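Local structure of alpha-glucosidase YIHQ (Escherichia coli, 5AEG) at residues L80-R85 with S90-I95; S624-Y629 with K657-Y662; E439-T444 with I450-R455. The protein hydrolyses sulfoquinovosyl diacylglycerides and simple sulfoquinovosides such as sulfoquinovosyl glycerol, releasing sulfoquinovose for bacterial sulfoglycolysis. All coordinates share one frame; numbering follows the deposited sequence.

The three contacts lie in three parts of the chain: contact 1 in the N-terminal mutarotase-like region, contact 3 in the TIM barrel, contact 2 in the C-terminal beta region. They share no elements and do not touch; contacts 2 and 3 stay about 22 Å apart at their nearest atoms. Contact 1 is partly buried, a hairpin with one apolar face and one more polar, more exposed face, and backbone hydrogen bonds join its strands. In contacts 2 and 3 every touching residue is buried, and they rest on apolar side chains. Contact 2 joins strands of two separate sheets. Contact 3 sets a helix against a barrel strand, and its strand segment ends at Arg-455, beside the nucleophile Asp-405.

Contact 1 of 3, residues L80-R85 with S90-I95; sequences LIHFSR and SATLNI
Phe-83 and Leu-93 lie side by side on the buried face of an antiparallel beta hairpin. CB of Leu-93 sits at the edge of the Phe-83 ring, in its plane, 3.8 Å from CE2. One face of the ring takes CG2 of Ile-81, 3.6 Å above the plane and offset toward the rim. Ile-81 reaches on to Ile-95, with the two CD1 methyls 3.9 Å apart. Beneath this layer, two hydrogen-bonded pairs fix the register. Ile-81 N to Leu-93 O is nearly straight at 2.8 Å, and Leu-93 N answers to Ile-81 O. Phe-83 and Ala-91 exchange a second pair of bonds.

The face of Leu-80, His-82 and Thr-92 is more polar and more open to solvent. Its one close side-chain meeting is van der Waals, not a polar bond: Leu-80 swings CG away from its backbone N (chi1 177°), bringing CD1 to 3.3 Å from OD1 of Asn-94. His-82 is exposed and runs loosely alongside Thr-92, with ND1 3.9 Å from the CG2 methyl. A water in the plane of the His-82 ring is hydrogen-bonded to ND1 at 3.1 Å and donates to Ala-91 O, bridging the strands. Ser-84 and Ser-90 meet loosely through their CB atoms.

In this N-terminal galactose mutarotase-like domain, strand 56-74 pairs with segment 80-85, and strand 103-109 with segment 90-95. Strands 9-12 and 20-24 pack against Ile-81 and Ile-95.

Contact 2 of 3, residues S624-Y629 with K657-Y662; sequences SDWTLY and KPPVFY
Two flat side chains, Trp-626 and Phe-661, meet aliphatic groups from the facing segment. Across the contact both rings are approached obliquely. CG of Pro-659 slants toward the indole and comes within 3.7 Å of CD1 of Trp-626. The same proline atom lies 3.8 Å from CB of Trp-626, so it rests where the indole joins its stem. The phenyl ring of Phe-661 is approached by CD1 of Leu-628, which is 3.6 Å from CE1. Beyond the two segments, His-619 packs edge-to-face with Trp-626, and the ring of His-637 meets that of Phe-661 with planes at about 60°.

Leu-628 links the two ends of the contact, and both its methyls reach the facing segment. CD1 goes to Phe-661. CD2 touches both neighbours: it reaches CB of Pro-659 at 4.0 Å and lies at the same distance from CE1 of Phe-661. Leu-628 and Phe-661 come from opposite directions, one from each strand. Pro-659 in turn sits between Trp-626 and Leu-628, touching the first chiefly with CG and the second with CB.

All four residues are buried, and what holds them together is apolar packing. The alternation of a beta strand is plain on the 624-629 side: Trp-626 and Leu-628 point toward the other segment, while Asp-625 and Thr-627 point away. On the other side, Pro-659, just ahead of the strand, and Phe-661 both point toward segment 624-629, with Val-660 between them pointing away.

The contact thus joins two antiparallel sheets in the C-terminal region of this family 31 enzyme. Strand 625-630 pairs with strand 647-652, whereas strand 660-663 lies between strands 613-615 and 635-637.

Contact 3 of 3, residues E439-T444 with I450-R455; sequences EALEET and ILFFMR
Leu-441 projects from its helix between Ile-450 and Phe-452 of the strand segment. Its CG is anti to the carbonyl carbon (chi1 -81°), and this sends both methyls across to the strand side. The leucine and Ile-450 are set at a slant to each other. CD1 of Leu-441 lies 4.0 Å from CG2 of Ile-450, and CG of the leucine is equally near that methyl. The other methyl, CD2, touches backbone as well: it is 3.4 Å from the carbonyl O of Ile-450.

Toward Phe-452 the leucine also comes in at a slant. CD2 of Leu-441 meets the edge of the ring, near its plane, at 3.8 Å from CE2. Phe-452 holds CG between its backbone N and carbonyl carbon (chi1 64°), a rotation that turns the ring toward the helix so that its CD2-CE2 side borders the leucine.

These elements belong to the TIM barrel of the family 31 glycosidases. Strand 401-404, helix 422-444 and strand 451-454 follow one another as a beta-alpha-beta unit, with the two strands adjacent and parallel in the barrel wall. Trp-402 of the first strand touches both Leu-441 and Ile-450. With an alanine here instead of Leu-441, both methyls go, and a gap is likely to open between helix and strand, leaving Ile-450 and the edge of Phe-452 without their shared apolar partner.

Within the helix segment, OG1 of Thr-444 donates to the carbonyl O of Ala-440, 2.8 Å away. At the C-terminal end of segment 450-455, Arg-455 forms salt bridges to the nucleophile Asp-405 and to Glu-408, an active-site residue by similarity.

Contact 1 of 3, residues L80-R85 with S90-I95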
loop_
_atom_site.group_PDB
_atom_site.type_symbol
_atom_site.label_atom_id
_atom_site.label_comp_id
_atom_site.label_asym_id
_atom_site.label_seq_id
_atom_site.Cartn_x
_atom_site.Cartn_y
_atom_site.Cartn_z
ATOM N N LEU A 80 -3.124 -24.079 27.637
ATOM C CA LEU A 80 -1.666 -23.967 27.532
ATOM C C LEU A 80 -1.127 -25.268 26.994
ATOM O O LEU A 80 -1.325 -26.316 27.613
ATOM C CB LEU A 80 -1.042 -23.588 28.863
ATOM C CG LEU A 80 0.500 -23.499 28.892
ATOM C CD1 LEU A 80 1.010 -22.393 27.985
ATOM C CD2 LEU A 80 0.961 -23.258 30.321
ATOM N N ILE A 81 -0.533 -25.224 25.784
ATOM C CA ILE A 81 0.132 -26.368 25.173
ATOM C C ILE A 81 1.648 -26.266 25.325
ATOM O O ILE A 81 2.277 -25.260 24.928
ATOM C CB ILE A 81 -0.271 -26.543 23.716
ATOM C CG1 ILE A 81 -1.787 -26.475 23.630
ATOM C CG2 ILE A 81 0.233 -27.839 23.209
ATOM C CD1 ILE A 81 -2.375 -26.732 22.274
ATOM N N HIS A 82 2.202 -27.278 25.986
ATOM C CA HIS A 82 3.654 -27.458 26.054
ATOM C C HIS A 82 4.102 -28.309 24.906
ATOM O O HIS A 82 3.823 -29.507 24.863
ATOM C CB HIS A 82 4.079 -28.100 27.349
ATOM C CG HIS A 82 3.812 -27.267 28.544
ATOM N ND1 HIS A 82 4.761 -26.423 29.081
ATOM C CD2 HIS A 82 2.721 -27.182 29.348
ATOM C CE1 HIS A 82 4.252 -25.818 30.143
ATOM N NE2 HIS A 82 3.021 -26.269 30.329
ATOM N N PHE A 83 4.791 -27.705 23.932
ATOM C CA PHE A 83 5.340 -28.542 22.836
ATOM C C PHE A 83 6.808 -28.867 23.132
ATOM O O PHE A 83 7.541 -28.031 23.643
ATOM C CB PHE A 83 5.316 -27.778 21.461
ATOM C CG PHE A 83 3.960 -27.593 20.886
ATOM C CD1 PHE A 83 3.408 -28.529 20.098
ATOM C CD2 PHE A 83 3.273 -26.432 21.122
ATOM C CE1 PHE A 83 2.165 -28.363 19.520
ATOM C CE2 PHE A 83 2.048 -26.220 20.530
ATOM C CZ PHE A 83 1.484 -27.173 19.768
ATOM N N SER A 84 7.257 -30.036 22.703
ATOM C CA SER A 84 8.571 -30.362 22.986
ATOM C C SER A 84 9.052 -31.436 22.037
ATOM O O SER A 84 8.308 -32.048 21.254
ATOM C CB SER A 84 8.718 -30.789 24.485
ATOM O OG SER A 84 8.086 -32.040 24.598
ATOM N N ARG A 85 10.360 -31.611 22.050
ATOM C CA ARG A 85 11.004 -32.716 21.333
ATOM C C ARG A 85 12.194 -33.221 22.218
ATOM O O ARG A 85 13.009 -32.438 22.685
ATOM C CB ARG A 85 11.571 -32.249 20.008
ATOM C CG ARG A 85 12.184 -33.352 19.187
ATOM C CD ARG A 85 11.109 -34.271 18.732
ATOM N NE ARG A 85 11.692 -35.270 17.847
ATOM C CZ ARG A 85 11.873 -35.121 16.533
ATOM N NH1 ARG A 85 11.510 -33.988 15.879
ATOM N NH2 ARG A 85 12.424 -36.125 15.865
ATOM N N SER A 90 11.799 -27.042 23.577
ATOM C CA SER A 90 10.414 -26.883 23.820
ATOM C C SER A 90 9.922 -25.499 23.448
ATOM O O SER A 90 10.725 -24.514 23.281
ATOM C CB SER A 90 10.120 -27.152 25.335
ATOM O OG SER A 90 10.797 -26.227 26.099
ATOM N N ALA A 91 8.597 -25.402 23.378
ATOM C CA ALA A 91 7.961 -24.085 23.248
ATOM C C ALA A 91 6.574 -24.127 23.906
ATOM O O ALA A 91 5.997 -25.188 23.993
ATOM C CB ALA A 91 7.786 -23.759 21.742
ATOM N N THR A 92 6.015 -22.995 24.245
ATOM C CA THR A 92 4.637 -22.969 24.812
ATOM C C THR A 92 3.703 -22.174 23.907
ATOM O O THR A 92 4.105 -21.163 23.317
ATOM C CB THR A 92 4.547 -22.322 26.192
ATOM O OG1 THR A 92 5.077 -21.047 26.074
ATOM C CG2 THR A 92 5.393 -23.076 27.232
ATOM N N LEU A 93 2.485 -22.657 23.779
ATOM C CA LEU A 93 1.434 -21.968 23.030
ATOM C C LEU A 93 0.271 -21.767 23.949
ATOM O O LEU A 93 -0.307 -22.755 24.450
ATOM C CB LEU A 93 1.012 -22.807 21.823
ATOM C CG LEU A 93 -0.220 -22.275 21.056
ATOM C CD1 LEU A 93 0.139 -20.929 20.418
ATOM C CD2 LEU A 93 -0.738 -23.258 20.059
ATOM N N ASN A 94 -0.022 -20.522 24.265
ATOM C CA ASN A 94 -1.201 -20.163 24.977
ATOM C C ASN A 94 -2.339 -19.831 24.012
ATOM O O ASN A 94 -2.152 -19.032 23.053
ATOM C CB ASN A 94 -0.937 -18.966 25.884
ATOM C CG ASN A 94 -1.517 -19.185 27.252
ATOM O OD1 ASN A 94 -0.802 -19.673 28.128
ATOM N ND2 ASN A 94 -2.839 -18.939 27.423
ATOM N N ILE A 95 -3.506 -20.379 24.311
ATOM C CA ILE A 95 -4.727 -20.232 23.519
ATOM C C ILE A 95 -5.771 -19.633 24.436
ATOM O O ILE A 95 -6.044 -20.160 25.575
ATOM C CB ILE A 95 -5.223 -21.560 23.029
ATOM C CG1 ILE A 95 -4.174 -22.236 22.190
ATOM C CG2 ILE A 95 -6.550 -21.458 22.224
ATOM C CD1 ILE A 95 -4.609 -23.625 21.718
HETATM O O HOH W 1 6.895 -26.672 26.791
#

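Contact 2 of 3, residues S624-Y629 with K657-Y662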
loop_
_atom_site.group_PDB
_atom_site.type_symbol
_atom_site.label_atom_id
_atom_site.label_comp_id
_atom_site.label_asym_id
_atom_site.label_seq_id
_atom_site.Cartn_x
_atom_site.Cartn_y
_atom_site.Cartn_z
ATOM N N SER A 624 -9.334 -1.673 -29.009
ATOM C CA SER A 624 -10.540 -0.950 -29.378
ATOM C C SER A 624 -11.773 -1.503 -28.622
ATOM O O SER A 624 -12.880 -0.867 -28.562
ATOM C CB SER A 624 -10.672 -1.013 -30.920
ATOM O OG SER A 624 -11.059 -2.297 -31.266
ATOM N N ASP A 625 -11.590 -2.638 -27.957
ATOM C CA ASP A 625 -12.655 -3.211 -27.122
ATOM C C ASP A 625 -11.995 -3.872 -25.846
ATOM O O ASP A 625 -10.785 -3.869 -25.715
ATOM C CB ASP A 625 -13.470 -4.230 -27.944
ATOM C CG ASP A 625 -12.646 -5.404 -28.461
ATOM O OD1 ASP A 625 -11.464 -5.604 -28.175
ATOM O OD2 ASP A 625 -13.215 -6.207 -29.194
ATOM N N TRP A 626 -12.804 -4.490 -25.005
ATOM C CA TRP A 626 -12.368 -5.025 -23.741
ATOM C C TRP A 626 -13.402 -6.044 -23.225
ATOM O O TRP A 626 -14.619 -5.858 -23.415
ATOM C CB TRP A 626 -12.206 -3.889 -22.717
ATOM C CG TRP A 626 -11.439 -4.305 -21.490
ATOM C CD1 TRP A 626 -11.882 -4.450 -20.238
ATOM C CD2 TRP A 626 -10.050 -4.559 -21.470
ATOM N NE1 TRP A 626 -10.826 -4.802 -19.396
ATOM C CE2 TRP A 626 -9.701 -4.916 -20.141
ATOM C CE3 TRP A 626 -9.044 -4.573 -22.489
ATOM C CZ2 TRP A 626 -8.405 -5.233 -19.788
ATOM C CZ3 TRP A 626 -7.710 -4.926 -22.125
ATOM C CH2 TRP A 626 -7.453 -5.296 -20.799
ATOM N N THR A 627 -12.883 -7.085 -22.599
ATOM C CA THR A 627 -13.672 -8.270 -22.099
ATOM C C THR A 627 -13.487 -8.299 -20.611
ATOM O O THR A 627 -12.362 -8.110 -20.103
ATOM C CB THR A 627 -13.162 -9.532 -22.823
ATOM O OG1 THR A 627 -13.408 -9.415 -24.227
ATOM C CG2 THR A 627 -13.854 -10.802 -22.311
ATOM N N LEU A 628 -14.582 -8.452 -19.880
ATOM C CA LEU A 628 -14.617 -8.411 -18.451
ATOM C C LEU A 628 -15.787 -9.281 -18.028
ATOM O O LEU A 628 -16.514 -9.824 -18.897
ATOM C CB LEU A 628 -14.850 -6.994 -17.962
ATOM C CG LEU A 628 -16.132 -6.379 -18.485
ATOM C CD1 LEU A 628 -16.876 -5.775 -17.316
ATOM C CD2 LEU A 628 -15.851 -5.344 -19.576
ATOM N N TYR A 629 -15.972 -9.361 -16.721
ATOM C CA TYR A 629 -16.987 -10.198 -16.117
ATOM C C TYR A 629 -18.011 -9.370 -15.405
ATOM O O TYR A 629 -17.680 -8.581 -14.538
ATOM C CB TYR A 629 -16.327 -11.259 -15.151
ATOM C CG TYR A 629 -17.377 -12.123 -14.526
ATOM C CD1 TYR A 629 -18.031 -13.140 -15.294
ATOM C CD2 TYR A 629 -17.800 -11.917 -13.234
ATOM C CE1 TYR A 629 -19.019 -13.975 -14.699
ATOM C CE2 TYR A 629 -18.799 -12.730 -12.653
ATOM C CZ TYR A 629 -19.430 -13.730 -13.429
ATOM O OH TYR A 629 -20.436 -14.499 -12.787
ATOM N N LYS A 657 -14.047 6.327 -23.050
ATOM C CA LYS A 657 -15.246 5.478 -22.741
ATOM C C LYS A 657 -14.783 4.146 -22.121
ATOM O O LYS A 657 -14.929 3.078 -22.706
ATOM C CB LYS A 657 -16.050 5.272 -24.021
ATOM C CG LYS A 657 -16.596 6.577 -24.511
ATOM C CD LYS A 657 -17.398 6.482 -25.798
ATOM C CE LYS A 657 -17.753 7.903 -26.206
ATOM N NZ LYS A 657 -18.758 7.817 -27.278
ATOM N N PRO A 658 -14.220 4.232 -20.905
ATOM C CA PRO A 658 -13.634 3.043 -20.257
ATOM C C PRO A 658 -14.760 2.044 -19.910
ATOM O O PRO A 658 -15.935 2.425 -19.845
ATOM C CB PRO A 658 -13.066 3.565 -18.980
ATOM C CG PRO A 658 -13.695 4.899 -18.734
ATOM C CD PRO A 658 -13.946 5.424 -20.142
ATOM N N PRO A 659 -14.397 0.799 -19.669
ATOM C CA PRO A 659 -15.476 -0.210 -19.419
ATOM C C PRO A 659 -16.001 -0.081 -18.015
ATOM O O PRO A 659 -15.326 -0.551 -17.052
ATOM C CB PRO A 659 -14.772 -1.534 -19.661
ATOM C CG PRO A 659 -13.532 -1.196 -20.449
ATOM C CD PRO A 659 -13.103 0.132 -19.870
ATOM N N VAL A 660 -17.090 0.706 -17.892
ATOM C CA VAL A 660 -17.673 1.108 -16.651
ATOM C C VAL A 660 -19.170 0.811 -16.761
ATOM O O VAL A 660 -19.800 1.225 -17.730
ATOM C CB VAL A 660 -17.463 2.619 -16.357
ATOM C CG1 VAL A 660 -18.244 3.059 -15.137
ATOM C CG2 VAL A 660 -15.947 2.951 -16.136
ATOM N N PHE A 661 -19.719 0.115 -15.771
ATOM C CA PHE A 661 -21.122 -0.213 -15.765
ATOM C C PHE A 661 -21.701 0.163 -14.433
ATOM O O PHE A 661 -20.984 0.197 -13.424
ATOM C CB PHE A 661 -21.296 -1.726 -16.006
ATOM C CG PHE A 661 -20.671 -2.233 -17.224
ATOM C CD1 PHE A 661 -19.298 -2.402 -17.296
ATOM C CD2 PHE A 661 -21.455 -2.603 -18.317
ATOM C CE1 PHE A 661 -18.730 -2.875 -18.459
ATOM C CE2 PHE A 661 -20.900 -3.107 -19.438
ATOM C CZ PHE A 661 -19.528 -3.223 -19.530
ATOM N N TYR A 662 -22.952 0.534 -14.385
ATOM C CA TYR A 662 -23.606 0.791 -13.143
ATOM C C TYR A 662 -24.937 0.014 -12.969
ATOM O O TYR A 662 -25.545 -0.419 -13.955
ATOM C CB TYR A 662 -23.825 2.276 -12.897
ATOM C CG TYR A 662 -24.886 2.960 -13.810
ATOM C CD1 TYR A 662 -26.236 2.949 -13.502
ATOM C CD2 TYR A 662 -24.512 3.544 -14.991
ATOM C CE1 TYR A 662 -27.206 3.561 -14.335
ATOM C CE2 TYR A 662 -25.469 4.160 -15.859
ATOM C CZ TYR A 662 -26.800 4.211 -15.495
ATOM O OH TYR A 662 -27.694 4.825 -16.396
#

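Contact 3 of 3, residues E439-T444 with I450-R455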
loop_
_atom_site.group_PDB
_atom_site.type_symbol
_atom_site.label_atom_id
_atom_site.label_comp_id
_atom_site.label_asym_id
_atom_site.label_seq_id
_atom_site.Cartn_x
_atom_site.Cartn_y
_atom_site.Cartn_z
ATOM N N GLU A 439 0.219 12.749 13.176
ATOM C CA GLU A 439 0.295 13.605 14.403
ATOM C C GLU A 439 0.544 15.057 14.084
ATOM O O GLU A 439 -0.061 15.954 14.705
ATOM C CB GLU A 439 1.275 13.043 15.453
ATOM C CG GLU A 439 0.666 11.828 16.096
ATOM C CD GLU A 439 1.525 11.149 17.173
ATOM O OE1 GLU A 439 2.741 11.261 17.208
ATOM O OE2 GLU A 439 0.926 10.386 17.917
ATOM N N ALA A 440 1.285 15.331 13.029
ATOM C CA ALA A 440 1.458 16.689 12.617
ATOM C C ALA A 440 0.131 17.343 12.274
ATOM O O ALA A 440 -0.178 18.459 12.722
ATOM C CB ALA A 440 2.448 16.785 11.472
ATOM N N LEU A 441 -0.711 16.610 11.553
ATOM C CA LEU A 441 -2.045 17.087 11.254
ATOM C C LEU A 441 -2.933 17.108 12.526
ATOM O O LEU A 441 -3.725 18.045 12.732
ATOM C CB LEU A 441 -2.809 16.242 10.205
ATOM C CG LEU A 441 -2.500 16.480 8.691
ATOM C CD1 LEU A 441 -1.062 16.413 8.399
ATOM C CD2 LEU A 441 -3.291 15.461 7.866
ATOM N N GLU A 442 -2.858 16.056 13.287
ATOM C CA GLU A 442 -3.699 15.989 14.514
ATOM C C GLU A 442 -3.393 17.231 15.405
ATOM O O GLU A 442 -4.299 17.918 15.832
ATOM C CB GLU A 442 -3.425 14.718 15.267
ATOM C CG GLU A 442 -4.477 14.331 16.260
ATOM C CD GLU A 442 -4.071 13.080 17.052
ATOM O OE1 GLU A 442 -2.865 12.682 17.070
ATOM O OE2 GLU A 442 -4.972 12.451 17.629
ATOM N N GLU A 443 -2.120 17.516 15.602
ATOM C CA GLU A 443 -1.693 18.586 16.465
ATOM C C GLU A 443 -1.997 19.979 15.936
ATOM O O GLU A 443 -2.002 20.871 16.719
ATOM C CB GLU A 443 -0.219 18.437 16.835
ATOM C CG GLU A 443 -0.007 17.199 17.683
ATOM C CD GLU A 443 1.406 16.835 17.918
ATOM O OE1 GLU A 443 2.312 17.594 17.550
ATOM O OE2 GLU A 443 1.643 15.735 18.454
ATOM N N THR A 444 -2.290 20.166 14.652
ATOM C CA THR A 444 -2.560 21.480 14.064
ATOM C C THR A 444 -4.018 21.616 13.719
ATOM O O THR A 444 -4.448 22.606 13.173
ATOM C CB THR A 444 -1.763 21.727 12.779
ATOM O OG1 THR A 444 -1.879 20.587 11.920
ATOM C CG2 THR A 444 -0.300 21.993 13.072
ATOM N N ILE A 450 -6.063 18.671 5.367
ATOM C CA ILE A 450 -4.824 18.385 4.658
ATOM C C ILE A 450 -4.773 16.897 4.308
ATOM O O ILE A 450 -5.163 16.045 5.103
ATOM C CB ILE A 450 -3.602 18.808 5.538
ATOM C CG1 ILE A 450 -3.565 20.350 5.587
ATOM C CG2 ILE A 450 -2.256 18.257 5.066
ATOM C CD1 ILE A 450 -2.537 20.907 6.588
ATOM N N LEU A 451 -4.248 16.608 3.124
ATOM C CA LEU A 451 -4.153 15.196 2.637
ATOM C C LEU A 451 -2.691 14.842 2.284
ATOM O O LEU A 451 -2.099 15.427 1.342
ATOM C CB LEU A 451 -5.135 14.981 1.435
ATOM C CG LEU A 451 -5.051 13.471 1.149
ATOM C CD1 LEU A 451 -5.856 12.535 2.003
ATOM C CD2 LEU A 451 -4.531 13.012 -0.190
ATOM N N PHE A 452 -2.117 13.923 3.026
ATOM C CA PHE A 452 -0.825 13.344 2.633
ATOM C C PHE A 452 -1.017 11.941 2.070
ATOM O O PHE A 452 -1.992 11.219 2.394
ATOM C CB PHE A 452 0.236 13.383 3.748
ATOM C CG PHE A 452 -0.069 12.594 4.918
ATOM C CD1 PHE A 452 0.344 11.256 5.012
ATOM C CD2 PHE A 452 -0.697 13.180 5.986
ATOM C CE1 PHE A 452 0.067 10.525 6.178
ATOM C CE2 PHE A 452 -1.014 12.460 7.100
ATOM C CZ PHE A 452 -0.618 11.155 7.224
ATOM N N PHE A 453 -0.095 11.541 1.240
ATOM C CA PHE A 453 -0.199 10.250 0.615
ATOM C C PHE A 453 1.139 9.546 0.695
ATOM O O PHE A 453 2.181 10.210 0.531
ATOM C CB PHE A 453 -0.792 10.333 -0.808
ATOM C CG PHE A 453 -0.136 11.341 -1.714
ATOM C CD1 PHE A 453 -0.533 12.654 -1.704
ATOM C CD2 PHE A 453 0.801 10.923 -2.656
ATOM C CE1 PHE A 453 0.093 13.593 -2.516
ATOM C CE2 PHE A 453 1.402 11.841 -3.516
ATOM C CZ PHE A 453 1.025 13.169 -3.443
ATOM N N MET A 454 1.094 8.221 0.884
ATOM C CA MET A 454 2.285 7.418 1.087
ATOM C C MET A 454 2.321 6.251 0.179
ATOM O O MET A 454 1.248 5.745 -0.260
ATOM C CB MET A 454 2.261 6.857 2.578
ATOM C CG MET A 454 2.185 7.992 3.564
ATOM S SD MET A 454 2.487 7.460 5.259
ATOM C CE MET A 454 4.243 7.103 5.266
ATOM N N ARG A 455 3.523 5.729 -0.095
ATOM C CA ARG A 455 3.594 4.433 -0.720
ATOM C C ARG A 455 3.899 3.289 0.240
ATOM O O ARG A 455 3.292 2.267 0.164
ATOM C CB ARG A 455 4.538 4.370 -1.920
ATOM C CG ARG A 455 6.023 4.613 -1.715
ATOM C CD ARG A 455 6.771 4.540 -3.082
ATOM N NE ARG A 455 8.086 5.168 -2.827
ATOM C CZ ARG A 455 9.269 4.590 -2.599
ATOM N NH1 ARG A 455 9.488 3.320 -2.696
ATOM N NH2 ARG A 455 10.294 5.328 -2.252
#